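Side-chain contact in putative dehydrogenase (PDB 5A9T), which is an NADPH-dependent imine reductase that reduces cyclic imines to chiral amines, working as a dimer of two identical subunits: residues G278-S281 with Y282-I286. Sequence-based numbering, arbitrary orientation.
Sequences GESS and YYSVI. With YLG ((1R)-1-methyl-1,2,3,4-tetrahydroisoquinoline), chain B.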
# COMPACT_ATOMS: atom_id res chain seq x y z
N GLY A 278 23.77 3.74 2.01
CA GLY A 278 23.23 4.97 2.51
C GLY A 278 23.08 6.15 1.58
O GLY A 278 22.18 6.96 1.75
N GLU A 279 24.03 6.31 0.64
CA GLU A 279 23.93 7.45 -0.29
C GLU A 279 23.23 7.14 -1.60
O GLU A 279 23.09 8.05 -2.46
CB GLU A 279 25.39 7.90 -0.66
CG GLU A 279 26.19 8.21 0.61
CD GLU A 279 27.61 8.71 0.33
OE1 GLU A 279 27.80 9.38 -0.69
OE2 GLU A 279 28.53 8.45 1.14
N SER A 280 22.78 5.88 -1.72
CA SER A 280 21.90 5.48 -2.82
C SER A 280 20.48 5.90 -2.53
O SER A 280 20.17 6.38 -1.45
CB SER A 280 21.98 4.00 -3.02
OG SER A 280 23.29 3.61 -3.37
N SER A 281 19.53 5.64 -3.47
CA SER A 281 18.15 6.02 -3.17
C SER A 281 17.53 4.96 -2.22
O SER A 281 18.10 3.90 -2.00
CB SER A 281 17.36 6.00 -4.49
OG SER A 281 17.19 4.62 -4.90
N TYR A 282 16.36 5.30 -1.73
CA TYR A 282 15.63 4.44 -0.80
C TYR A 282 15.50 3.05 -1.35
O TYR A 282 15.62 2.05 -0.70
CB TYR A 282 14.24 5.06 -0.57
CG TYR A 282 13.46 4.22 0.42
CD1 TYR A 282 12.71 3.12 0.05
CD2 TYR A 282 13.44 4.58 1.77
CE1 TYR A 282 12.07 2.32 0.97
CE2 TYR A 282 12.78 3.83 2.68
CZ TYR A 282 12.14 2.64 2.31
OH TYR A 282 11.48 1.92 3.28
N TYR A 283 15.18 2.99 -2.66
CA TYR A 283 14.79 1.74 -3.35
C TYR A 283 15.90 0.73 -3.44
O TYR A 283 15.65 -0.44 -3.62
CB TYR A 283 14.21 2.10 -4.74
CG TYR A 283 13.18 3.15 -4.62
CD1 TYR A 283 11.90 2.88 -4.08
CD2 TYR A 283 13.46 4.50 -4.89
CE1 TYR A 283 11.00 3.90 -3.85
CE2 TYR A 283 12.51 5.51 -4.64
CZ TYR A 283 11.32 5.20 -4.13
OH TYR A 283 10.39 6.16 -3.91
N SER A 284 17.18 1.18 -3.22
CA SER A 284 18.29 0.29 -3.14
C SER A 284 18.21 -0.78 -2.02
O SER A 284 18.87 -1.81 -2.13
CB SER A 284 19.59 1.04 -3.00
OG SER A 284 19.70 1.63 -1.72
N VAL A 285 17.32 -0.52 -1.07
CA VAL A 285 17.07 -1.52 0.03
C VAL A 285 16.68 -2.85 -0.52
O VAL A 285 17.00 -3.89 0.03
CB VAL A 285 16.09 -0.94 1.03
CG1 VAL A 285 14.67 -0.94 0.48
CG2 VAL A 285 16.14 -1.71 2.32
N ILE A 286 16.06 -2.88 -1.75
CA ILE A 286 15.72 -4.11 -2.34
C ILE A 286 16.92 -5.05 -2.59
O ILE A 286 16.81 -6.30 -2.63
CB ILE A 286 14.91 -3.95 -3.66
CG1 ILE A 286 14.18 -5.28 -4.10
CG2 ILE A 286 15.82 -3.43 -4.80
CD1 ILE A 286 13.32 -5.03 -5.34
C4 YLG B . 8.59 8.83 2.29
C14 YLG B . 9.10 7.75 1.58
C5 YLG B . 10.03 7.85 0.50
C6 YLG B . 10.52 6.79 -0.23
C11 YLG B . 10.04 5.58 0.20
C8 YLG B . 9.99 9.49 -1.40
C10 YLG B . 10.53 9.14 0.02
C12 YLG B . 9.12 5.44 1.27
C13 YLG B . 8.64 6.51 2.01
N2 YLG B . 10.18 10.18 0.99
C3 YLG B . 8.88 10.23 1.62
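Near the plane of the Tyr283 ring, the hydroxyl of Ser281 meets an edge, with OG 3.7 Å from CD2, while the phenol oxygen at the far end approaches the bound methyltetrahydroisoquinoline, OH to C6 of the ligand 3.7 Å. The Tyr282 ring is met over one face: the ligand carbon C11 stands 3.6 Å above its plane, over the ring centre. With CG anti to the backbone N (chi1 -178°), this ring is carried under the ligand's benzo ring, and its OH hydrogen-bonds to Asn183 ND2 of the second subunit. A leucine in place of Tyr282 would probably leave that asparagine without its mate across the dimer interface and remove the ring face under C11 of the ligand.

Behind the rings, the Ser281 carbonyl oxygen is gripped twice by Ser284. Ser284 N donates to Ser281 O at 3.1 Å from above the carbonyl plane, and Ser284 OG donates to the same oxygen at 2.8 Å, nearly in line with the C=O bond (172°). Ser284 OG also lies 3.5 Å from Ser280 CB. In the C-terminal reductive-aminase-like domain, the paired bonds tie 278-281, in the loop after helix 260-274, to the first turn of the 3-10 segment 282-286. They satisfy a buried carbonyl and probably help to set the direction in which two tyrosines that, with Asn241, line the amine site leave the backbone.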